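Local coordinates for protein Lys-gingipain W83 (PDB 6I9A) that is a lysine-specific cysteine endopeptidase of the periodontal pathogen Porphyromonas gingivalis, cleaving host and other proteins after lysine and possibly acting as a virulence factor in periodontal disease, at residues V83-V88 against F261-T266; Y161-Q166 against S283-D288. All coordinates share one frame; numbering follows the deposited sequence. Where two conformers were deposited one is given.

Contact 1: residues V83-V88 against F261-T266. With CA (calcium ion), chain H.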
ATOM      1  N   VAL A  83      -7.447  -7.226   9.628  1.00  9.48           N
ATOM      2  CA  VAL A  83      -8.769  -7.137   9.010  1.00 10.00           C
ATOM      3  C   VAL A  83      -9.816  -6.884  10.089  1.00 10.39           C
ATOM      4  O   VAL A  83     -10.063  -7.754  10.934  1.00 11.10           O
ATOM      5  CB  VAL A  83      -9.085  -8.409   8.191  1.00 10.48           C
ATOM      6  CG1 VAL A  83     -10.441  -8.268   7.518  1.00 11.41           C
ATOM      7  CG2 VAL A  83      -7.974  -8.662   7.177  1.00 11.20           C
ATOM      8  N   GLY A  84     -10.392  -5.698  10.053  1.00 10.04           N
ATOM      9  CA  GLY A  84     -11.363  -5.268  11.048  1.00 10.65           C
ATOM     10  C   GLY A  84     -11.068  -3.878  11.567  1.00 10.32           C
ATOM     11  O   GLY A  84      -9.972  -3.333  11.373  1.00 10.55           O
ATOM     12  N   ASP A  85     -12.072  -3.316  12.203  1.00 10.59           N
ATOM     13  CA  ASP A  85     -11.974  -2.026  12.853  1.00 10.95           C
ATOM     14  C   ASP A  85     -11.525  -2.257  14.329  1.00 10.25           C
ATOM     15  O   ASP A  85     -11.178  -3.364  14.736  1.00 10.77           O
ATOM     16  CB  ASP A  85     -13.305  -1.267  12.713  1.00 10.92           C
ATOM     17  CG  ASP A  85     -13.238   0.260  12.852  1.00 10.42           C
ATOM     18  OD1 ASP A  85     -12.222   0.787  13.406  1.00 10.84           O
ATOM     19  OD2 ASP A  85     -14.180   0.940  12.391  1.00 11.07           O
ATOM     20  N   THR A  86     -11.528  -1.179  15.101  1.00 10.56           N
ATOM     21  CA  THR A  86     -10.988  -1.187  16.478  1.00 11.48           C
ATOM     22  C   THR A  86     -11.861  -1.935  17.449  1.00 12.09           C
ATOM     23  O   THR A  86     -11.392  -2.248  18.535  1.00 13.27           O
ATOM     24  CB  THR A  86     -10.696   0.245  16.949  1.00 11.54           C
ATOM     25  OG1 THR A  86     -11.898   1.002  16.903  1.00 13.34           O
ATOM     26  CG2 THR A  86      -9.600   0.912  16.090  1.00 12.74           C
ATOM     27  N   ASP A  87     -13.082  -2.287  17.061  1.00 12.38           N
ATOM     28  CA  ASP A  87     -13.948  -3.113  17.923  1.00 13.61           C
ATOM     29  C   ASP A  87     -13.424  -4.562  17.967  1.00 13.39           C
ATOM     30  O   ASP A  87     -13.792  -5.304  18.887  1.00 15.60           O
ATOM     31  CB  ASP A  87     -15.387  -3.098  17.423  1.00 14.91           C
ATOM     32  CG  ASP A  87     -15.665  -3.557  16.016  1.00 15.23           C
ATOM     33  OD1 ASP A  87     -14.714  -3.530  15.156  1.00 15.00           O
ATOM     34  OD2 ASP A  87     -16.801  -3.949  15.753  1.00 17.38           O
ATOM     35  N   VAL A  88     -12.580  -4.984  17.024  1.00 12.23           N
ATOM     36  CA  VAL A  88     -12.050  -6.350  17.009  1.00 13.25           C
ATOM     37  C   VAL A  88     -10.497  -6.366  17.107  1.00 12.34           C
ATOM     38  O   VAL A  88      -9.935  -7.291  17.700  1.00 13.34           O
ATOM     39  CB  VAL A  88     -12.547  -7.242  15.863  1.00 14.17           C
ATOM     40  CG1 VAL A  88     -14.038  -7.550  15.954  1.00 21.94           C
ATOM     41  CG2 VAL A  88     -12.205  -6.677  14.502  1.00 13.94           C
ATOM     42  N   PHE A 261     -12.002   9.584   7.598  1.00  9.90           N
ATOM     43  CA  PHE A 261     -11.901   9.785   6.174  1.00  9.46           C
ATOM     44  C   PHE A 261     -11.237   8.585   5.477  1.00  9.35           C
ATOM     45  O   PHE A 261     -11.718   8.127   4.427  1.00  9.47           O
ATOM     46  CB  PHE A 261     -11.092  11.083   5.950  1.00 10.01           C
ATOM     47  CG  PHE A 261     -10.916  11.468   4.516  1.00  9.54           C
ATOM     48  CD1 PHE A 261      -9.848  10.968   3.762  1.00 10.12           C
ATOM     49  CD2 PHE A 261     -11.776  12.388   3.923  1.00 10.70           C
ATOM     50  CE1 PHE A 261      -9.656  11.363   2.441  1.00 11.56           C
ATOM     51  CE2 PHE A 261     -11.579  12.792   2.602  1.00 10.86           C
ATOM     52  CZ  PHE A 261     -10.500  12.307   1.878  1.00 10.39           C
ATOM     53  N   GLY A 262     -10.117   8.085   6.041  1.00  8.82           N
ATOM     54  CA  GLY A 262      -9.430   6.965   5.385  1.00  9.72           C
ATOM     55  C   GLY A 262     -10.259   5.682   5.372  1.00  9.27           C
ATOM     56  O   GLY A 262     -10.136   4.868   4.445  1.00 10.01           O
ATOM     57  N   GLU A 263     -11.091   5.482   6.416  1.00  8.93           N
ATOM     58  CA  GLU A 263     -11.974   4.326   6.446  1.00  9.81           C
ATOM     59  C   GLU A 263     -13.072   4.514   5.401  1.00  9.80           C
ATOM     60  O   GLU A 263     -13.413   3.598   4.666  1.00 10.09           O
ATOM     61  CB  GLU A 263     -12.573   4.153   7.850  1.00 10.03           C
ATOM     62  CG  GLU A 263     -11.553   3.560   8.818  1.00 11.12           C
ATOM     63  CD  GLU A 263     -12.058   3.498  10.249  1.00 10.63           C
ATOM     64  OE1 GLU A 263     -12.555   4.516  10.779  1.00 12.09           O
ATOM     65  OE2 GLU A 263     -11.864   2.434  10.876  1.00 10.74           O
ATOM     66  N   VAL A 264     -13.689   5.717   5.358  1.00  9.78           N
ATOM     67  CA  VAL A 264     -14.786   5.896   4.384  1.00 10.50           C
ATOM     68  C   VAL A 264     -14.276   5.758   2.960  1.00  9.94           C
ATOM     69  O   VAL A 264     -14.949   5.121   2.130  1.00  9.65           O
ATOM     70  CB  VAL A 264     -15.471   7.264   4.623  1.00 10.29           C
ATOM     71  CG1 VAL A 264     -16.517   7.560   3.543  1.00 11.59           C
ATOM     72  CG2 VAL A 264     -16.146   7.278   5.996  1.00 11.18           C
ATOM     73  N   ILE A 265     -13.125   6.345   2.637  1.00  9.75           N
ATOM     74  CA  ILE A 265     -12.695   6.370   1.241  1.00  9.58           C
ATOM     75  C   ILE A 265     -12.387   4.950   0.736  1.00  9.69           C
ATOM     76  O   ILE A 265     -12.495   4.712  -0.475  1.00  9.87           O
ATOM     77  CB  ILE A 265     -11.511   7.349   1.045  1.00  9.79           C
ATOM     78  CG1 ILE A 265     -11.475   7.874  -0.391  1.00  9.61           C
ATOM     79  CG2 ILE A 265     -10.151   6.722   1.492  1.00 10.59           C
ATOM     80  CD1 ILE A 265     -10.467   9.065  -0.536  1.00 10.52           C
ATOM     81  N   THR A 266     -12.024   4.020   1.654  1.00  9.49           N
ATOM     82  CA  THR A 266     -11.785   2.648   1.252  1.00  9.93           C
ATOM     83  C   THR A 266     -13.059   1.818   1.355  1.00  9.47           C
ATOM     84  O   THR A 266     -13.250   0.926   0.524  1.00 10.15           O
ATOM     85  CB  THR A 266     -10.636   2.059   2.044  1.00 10.06           C
ATOM     86  OG1 THR A 266     -10.831   2.234   3.470  1.00 10.20           O
ATOM     87  CG2 THR A 266      -9.325   2.631   1.623  1.00 11.18           C
TER
HETATM   88 CA    CA H 706     -13.030   3.107  12.943  1.00 10.30          CA
HETATM   89  O   HOH W   1     -13.551   2.637  15.271  1.00 12.89           O
HETATM   90  O   HOH W   2     -13.266   5.472  13.539  1.00 11.66           O
HETATM   91  O   HOH W   3     -15.319   3.599  12.613  1.00 12.10           O
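Asp-85 and Glu-263 meet through a calcium ion, each giving it a bidentate carboxylate, in a site of the C25 catalytic domain that joins its two sheets: the loop after strand 79-83 of the four-stranded parallel sheet and helix 261-267, which follows strand 242-247 of the six-stranded one. Val-83 ends its strand, packed on Val-18 and Ala-20, and Gly-84 leads out of it at a positive phi of 133°. Asp-85 then turns its carboxylate toward the helix. Its CG lies anti to the backbone N (chi1 -158°), and OD1 and OD2 each sit 2.5 Å from the calcium ion. Glu-263, extended beyond CG, comes in from the helix roughly at right angles to Asp-85, its carboxylate plane turned 81° from that of Asp-85. Asp-85 OD1 and Glu-263 OE2 are only 3.0 Å apart, a closeness of two anionic oxygens that the cation presumably offsets. Phe-254 O and three waters bring the coordination to eight oxygens. The second shell steadies the carboxylates: Arg-267 bonds Asp-85 OD2, Ser-122 bonds Glu-263 OE2 and Cys-260 N bonds Glu-263 OE1. Thr-86 and Asp-87 form the corner of a type I turn closed by Val-88 N to Asp-85 O. Thr-86 N also donates to Asp-85 OD1 (2.7 Å), on the anti side and tilted out of the carboxylate plane, while Thr-86 OG1 and a calcium-bound water share a hydrogen bond of 2.8 Å.

Contact 2: residues Y161-Q166 against S283-D288. With H8E (benzyl-N-[(2S)-1-[[(3S)-7-amino-1-(benzylamino)-1,2-dioxoheptan-3-yl]amino]-5-(2-methyl-2-phenylhydrazinyl)-1,5-dioxopentan-2-yl]carbamate), chain I.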
ATOM      1  N   TYR A 161      -2.239  30.083   4.884  1.00  9.57           N
ATOM      2  CA  TYR A 161      -1.765  31.416   4.489  1.00 10.86           C
ATOM      3  C   TYR A 161      -0.255  31.463   4.314  1.00 10.00           C
ATOM      4  O   TYR A 161       0.255  32.113   3.388  1.00 10.98           O
ATOM      5  CB  TYR A 161      -2.228  32.480   5.494  1.00 12.20           C
ATOM      6  CG  TYR A 161      -3.743  32.545   5.590  1.00 12.61           C
ATOM      7  CD1 TYR A 161      -4.516  32.994   4.524  1.00 17.20           C
ATOM      8  CD2 TYR A 161      -4.404  32.075   6.719  1.00 14.80           C
ATOM      9  CE1 TYR A 161      -5.920  33.017   4.609  1.00 18.80           C
ATOM     10  CE2 TYR A 161      -5.797  32.097   6.819  1.00 18.03           C
ATOM     11  CZ  TYR A 161      -6.553  32.547   5.754  1.00 17.86           C
ATOM     12  OH  TYR A 161      -7.937  32.521   5.893  1.00 22.75           O
ATOM     13  N   SER A 162       0.488  30.827   5.260  1.00  9.84           N
ATOM     14  CA  SER A 162       1.948  30.872   5.177  1.00  9.90           C
ATOM     15  C   SER A 162       2.569  29.634   4.540  1.00  9.15           C
ATOM     16  O   SER A 162       3.557  29.765   3.813  1.00 10.02           O
ATOM     17  CB  SER A 162       2.596  31.120   6.540  1.00 11.16           C
ATOM     18  OG  SER A 162       2.389  30.048   7.464  1.00 10.88           O
ATOM     19  N   TRP A 163       2.016  28.443   4.823  1.00  8.35           N
ATOM     20  CA  TRP A 163       2.689  27.212   4.396  1.00  8.35           C
ATOM     21  C   TRP A 163       2.351  26.785   2.982  1.00  8.58           C
ATOM     22  O   TRP A 163       3.110  25.984   2.417  1.00  8.75           O
ATOM     23  CB  TRP A 163       2.337  26.065   5.358  1.00  8.67           C
ATOM     24  CG  TRP A 163       2.964  26.177   6.722  1.00  8.83           C
ATOM     25  CD1 TRP A 163       2.345  26.559   7.880  1.00  9.26           C
ATOM     26  CD2 TRP A 163       4.305  25.829   7.066  1.00  9.20           C
ATOM     27  NE1 TRP A 163       3.243  26.520   8.920  1.00  9.47           N
ATOM     28  CE2 TRP A 163       4.456  26.080   8.447  1.00  9.19           C
ATOM     29  CE3 TRP A 163       5.421  25.397   6.322  1.00  9.91           C
ATOM     30  CZ2 TRP A 163       5.665  25.862   9.127  1.00 11.12           C
ATOM     31  CZ3 TRP A 163       6.607  25.126   7.004  1.00 10.31           C
ATOM     32  CH2 TRP A 163       6.739  25.428   8.375  1.00 10.40           C
ATOM     33  N   ASN A 164       1.247  27.266   2.383  1.00  8.61           N
ATOM     34  CA  ASN A 164       0.980  26.828   1.013  1.00  8.79           C
ATOM     35  C   ASN A 164       2.145  27.214   0.095  1.00  9.20           C
ATOM     36  O   ASN A 164       2.599  26.397  -0.711  1.00  9.25           O
ATOM     37  CB  ASN A 164      -0.357  27.449   0.548  1.00 10.46           C
ATOM     38  CG  ASN A 164      -0.526  27.364  -0.943  1.00  9.63           C
ATOM     39  OD1 ASN A 164       0.003  28.183  -1.702  1.00 11.00           O
ATOM     40  ND2 ASN A 164      -1.160  26.278  -1.415  1.00 10.05           N
ATOM     41  N   SER A 165       2.662  28.453   0.220  1.00  9.32           N
ATOM     42  CA  SER A 165       3.751  28.822  -0.693  1.00  9.74           C
ATOM     43  C   SER A 165       5.089  28.252  -0.251  1.00  9.66           C
ATOM     44  O   SER A 165       5.967  27.984  -1.091  1.00 10.75           O
ATOM     45  CB  SER A 165       3.860  30.359  -0.788  1.00 12.78           C
ATOM     46  OG  SER A 165       4.168  30.953   0.474  1.00 13.16           O
ATOM     47  N   GLN A 166       5.293  28.098   1.060  1.00  9.39           N
ATOM     48  CA  GLN A 166       6.601  27.680   1.571  0.55  9.52           C
ATOM     49  C   GLN A 166       6.851  26.204   1.435  1.00  8.89           C
ATOM     50  O   GLN A 166       8.015  25.805   1.271  1.00  9.87           O
ATOM     51  CB  GLN A 166       6.754  28.091   3.034  0.55 10.51           C
ATOM     52  CG  GLN A 166       6.811  29.632   3.162  0.55 12.45           C
ATOM     53  CD  GLN A 166       8.133  30.116   2.618  0.55 14.68           C
ATOM     54  OE1 GLN A 166       9.175  29.723   3.106  0.55 18.28           O
ATOM     55  NE2 GLN A 166       8.101  30.874   1.572  0.55 18.00           N
ATOM     56  N   SER A 283      -0.405  15.726  11.631  1.00  8.85           N
ATOM     57  CA  SER A 283       0.861  15.664  10.907  1.00  8.50           C
ATOM     58  C   SER A 283       1.482  17.053  10.944  1.00  8.09           C
ATOM     59  O   SER A 283       0.821  18.001  11.399  1.00  8.71           O
ATOM     60  CB  SER A 283       0.728  15.107   9.484  1.00  9.25           C
ATOM     61  OG  SER A 283       0.139  16.074   8.629  1.00  9.68           O
ATOM     62  N   TYR A 284       2.738  17.177  10.501  1.00  8.37           N
ATOM     63  CA  TYR A 284       3.438  18.451  10.631  1.00  8.62           C
ATOM     64  C   TYR A 284       3.999  18.885   9.320  1.00  8.08           C
ATOM     65  O   TYR A 284       4.423  18.077   8.486  1.00  8.40           O
ATOM     66  CB  TYR A 284       4.581  18.324  11.676  1.00  9.24           C
ATOM     67  CG  TYR A 284       4.025  18.285  13.075  1.00  8.99           C
ATOM     68  CD1 TYR A 284       3.467  17.118  13.605  1.00  9.70           C
ATOM     69  CD2 TYR A 284       3.980  19.442  13.851  1.00 10.79           C
ATOM     70  CE1 TYR A 284       2.843  17.127  14.846  1.00 11.02           C
ATOM     71  CE2 TYR A 284       3.369  19.458  15.099  1.00 12.66           C
ATOM     72  CZ  TYR A 284       2.837  18.298  15.602  1.00 12.66           C
ATOM     73  OH  TYR A 284       2.297  18.377  16.866  1.00 16.41           O
ATOM     74  N   TRP A 285       4.029  20.216   9.125  1.00  8.41           N
ATOM     75  CA  TRP A 285       4.482  20.736   7.834  1.00  9.29           C
ATOM     76  C   TRP A 285       5.897  20.321   7.499  1.00  8.74           C
ATOM     77  O   TRP A 285       6.178  20.003   6.335  1.00  8.91           O
ATOM     78  CB  TRP A 285       4.349  22.268   7.837  1.00  9.59           C
ATOM     79  CG  TRP A 285       2.942  22.751   7.628  1.00  8.60           C
ATOM     80  CD1 TRP A 285       2.075  23.185   8.585  1.00  8.87           C
ATOM     81  CD2 TRP A 285       2.210  22.781   6.379  1.00  8.74           C
ATOM     82  NE1 TRP A 285       0.858  23.522   8.015  1.00  8.61           N
ATOM     83  CE2 TRP A 285       0.917  23.281   6.674  1.00  8.90           C
ATOM     84  CE3 TRP A 285       2.531  22.454   5.049  1.00  9.74           C
ATOM     85  CZ2 TRP A 285      -0.047  23.473   5.696  1.00  9.64           C
ATOM     86  CZ3 TRP A 285       1.569  22.661   4.066  1.00  9.46           C
ATOM     87  CH2 TRP A 285       0.294  23.149   4.402  1.00  9.52           C
ATOM     88  N   GLY A 286       6.836  20.399   8.453  1.00  8.76           N
ATOM     89  CA  GLY A 286       8.222  20.073   8.115  1.00  9.95           C
ATOM     90  C   GLY A 286       8.439  18.620   7.770  1.00  8.73           C
ATOM     91  O   GLY A 286       8.884  18.272   6.680  1.00  8.89           O
ATOM     92  N   GLU A 287       8.043  17.714   8.694  1.00  8.84           N
ATOM     93  CA  GLU A 287       8.213  16.278   8.419  1.00  8.67           C
ATOM     94  C   GLU A 287       7.415  15.866   7.186  1.00  8.13           C
ATOM     95  O   GLU A 287       7.926  15.043   6.443  1.00  8.17           O
ATOM     96  CB  GLU A 287       7.832  15.408   9.601  1.00  9.54           C
ATOM     97  CG  GLU A 287       8.937  15.162  10.622  1.00 10.25           C
ATOM     98  CD  GLU A 287       9.189  16.257  11.635  1.00 11.17           C
ATOM     99  OE1 GLU A 287       8.689  17.395  11.459  1.00 11.54           O
ATOM    100  OE2 GLU A 287       9.901  15.951  12.636  1.00 11.67           O
ATOM    101  N   ASP A 288       6.198  16.413   6.958  1.00  8.12           N
ATOM    102  CA  ASP A 288       5.479  15.994   5.745  1.00  7.93           C
ATOM    103  C   ASP A 288       6.209  16.449   4.486  1.00  7.85           C
ATOM    104  O   ASP A 288       6.119  15.803   3.433  1.00  8.33           O
ATOM    105  CB  ASP A 288       4.053  16.537   5.717  1.00  9.15           C
ATOM    106  CG  ASP A 288       2.996  15.718   6.426  1.00  8.17           C
ATOM    107  OD1 ASP A 288       3.344  14.645   7.019  1.00  8.52           O
ATOM    108  OD2 ASP A 288       1.823  16.103   6.334  1.00  8.73           O
TER
HETATM  109  CAQ H8E I 707      -8.838  20.878  10.994  1.00 20.28           C
HETATM  110  CAK H8E I 707      -9.987  21.308  10.299  1.00 18.43           C
HETATM  111  CAH H8E I 707      -9.937  22.461   9.515  1.00 19.32           C
HETATM  112  CAL H8E I 707      -8.772  23.216   9.416  1.00 20.57           C
HETATM  113  CAR H8E I 707      -7.664  22.778  10.126  1.00 18.16           C
HETATM  114  CBO H8E I 707      -7.649  21.613  10.878  1.00 14.67           C
HETATM  115  CBA H8E I 707      -6.479  21.286  11.596  1.00 15.53           C
HETATM  116  NBE H8E I 707      -5.516  20.502  10.804  1.00 12.14           N
HETATM  117  CBL H8E I 707      -4.168  20.601  10.971  1.00 11.20           C
HETATM  118  OAE H8E I 707      -3.670  21.447  11.724  1.00 11.81           O
HETATM  119  CBN H8E I 707      -3.319  19.620  10.168  1.00 10.10           C
HETATM  120  OAG H8E I 707      -3.929  19.115   9.176  1.00  9.44           O
HETATM  121  CBS H8E I 707      -1.898  20.194   9.872  1.00 10.83           C
HETATM  122  CBB H8E I 707      -1.201  19.501   8.694  1.00  9.31           C
HETATM  123  CAY H8E I 707       0.139  20.146   8.332  1.00  9.80           C
HETATM  124  CAX H8E I 707       0.990  19.344   7.341  1.00  9.26           C
HETATM  125  CAW H8E I 707       0.421  19.381   5.929  1.00  9.00           C
HETATM  126  NAB H8E I 707       1.320  18.610   5.019  1.00  9.40           N
HETATM  127  NBG H8E I 707      -1.016  20.189  11.046  1.00  9.43           N
HETATM  128  C   H8E I 707      -0.445  21.255  11.607  1.00  9.80           C
HETATM  129  O   H8E I 707      -0.607  22.418  11.262  1.00 10.46           O
HETATM  130  CA  H8E I 707       0.311  20.915  12.884  1.00  9.80           C
HETATM  131  N   H8E I 707       1.335  21.904  13.208  1.00  9.55           N
HETATM  132  CBK H8E I 707       2.453  22.068  12.456  1.00 10.08           C
HETATM  133  OAD H8E I 707       2.567  21.454  11.386  1.00 10.68           O
HETATM  134  OBI H8E I 707       3.319  22.881  12.930  1.00 11.62           O
HETATM  135  CBD H8E I 707       4.522  23.192  12.135  1.00 15.77           C
HETATM  136  CBP H8E I 707       5.262  24.312  12.715  1.00 13.89           C
HETATM  137  CAS H8E I 707       6.380  24.119  13.527  1.00 16.27           C
HETATM  138  CAM H8E I 707       7.130  25.197  14.087  1.00 17.05           C
HETATM  139  CAI H8E I 707       6.629  26.486  13.833  1.00 15.85           C
HETATM  140  CAN H8E I 707       5.478  26.670  13.082  1.00 15.45           C
HETATM  141  CAT H8E I 707       4.789  25.611  12.517  1.00 15.69           C
HETATM  142  CB  H8E I 707      -0.680  20.824  14.056  1.00 10.11           C
HETATM  143  CG  H8E I 707      -1.460  22.142  14.302  1.00 10.92           C
HETATM  144  CD  H8E I 707      -2.654  21.909  15.180  1.00 11.85           C
HETATM  145  OE1 H8E I 707      -2.533  21.876  16.406  1.00 14.42           O
HETATM  146  NE2 H8E I 707      -3.780  21.680  14.480  0.54 12.45           N
HETATM  147  NBT H8E I 707      -4.979  21.279  15.091  0.54 13.62           N
HETATM  148  CAA H8E I 707      -5.428  19.939  14.626  0.54 13.60           C
HETATM  149  CBQ H8E I 707      -5.895  22.343  15.355  0.54 14.50           C
HETATM  150  CAU H8E I 707      -7.280  22.127  15.429  0.54 16.51           C
HETATM  151  CAO H8E I 707      -8.140  23.175  15.746  0.54 19.23           C
HETATM  152  CAJ H8E I 707      -7.632  24.446  15.982  0.54 18.96           C
HETATM  153  CAP H8E I 707      -6.270  24.687  15.872  0.54 17.97           C
HETATM  154  CAV H8E I 707      -5.400  23.634  15.581  0.54 15.40           C
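Trp-163 and Trp-285 lie flat against each other, their five-membered rings stacked face to face with centroids 3.6 Å apart and planes only 3° from parallel. The two indoles run in opposite directions, which brings each CB over the other's six-membered ring as a CH-pi contact: Trp-163 CB stands 3.3 Å from that centroid in Trp-285, and Trp-285 CB makes the reciprocal, slightly longer approach. Both CB bonds point across the contact, and with CG anti to the carbonyl carbon (chi1 -71° and -78°) the two indoles lie alongside each other. The opposite face of Trp-285 is taken by the inhibitor KYT-36, whose lysine-like chain lays CAY along it, so the indole is sandwiched between Trp-163 and the P1 group and forms a wall of the S1 pocket. At the pocket's end the amine NAB of the inhibitor bonds Asp-288 OD2 (2.9 Å), an oxygen that also accepts from Ser-283 OG (2.8 Å); Tyr-353 and Tyr-357 hold OD1. A carboxylate placed to meet the amine is consistent with the enzyme's strong preference for lysine at P1. The inhibitor's backbone is gripped by Ser-283 O, which accepts from NBG, and by Trp-285 N, which donates to OAD at 3.0 Å. Its benzyloxycarbonyl ring comes to the edge of Trp-163, with CAT 3.5 Å from CZ2. Phe-299 also meets Trp-163, edge-to-face. Helices 163-178 and 285-293 follow strands 152-157 and 273-279 of the six-stranded sheet, and helix 350-356 backs the pocket through Tyr-353.

Both contacts belong to the catalytic domain, and their segments alternate along the chain. Contact 1 is buried and joins the four-stranded parallel sheet to the six-stranded mixed sheet, whereas contact 2 is only partly buried and lies farther from the centre of the chain, where helices following strands of the six-stranded sheet, as that of contact 1 does, border the substrate cleft. Their chemistry differs accordingly: 83-88 and 261-266 meet through a cation held by two carboxylates, while 161-166 and 283-288 meet through aromatic faces and the carboxylate of Asp-288 receives the ligand's amine. The side chain of Trp-285 lies about 4 Å from that of His-216, the presumed proton donor, and about 7 Å from that of the nucleophile Cys-249.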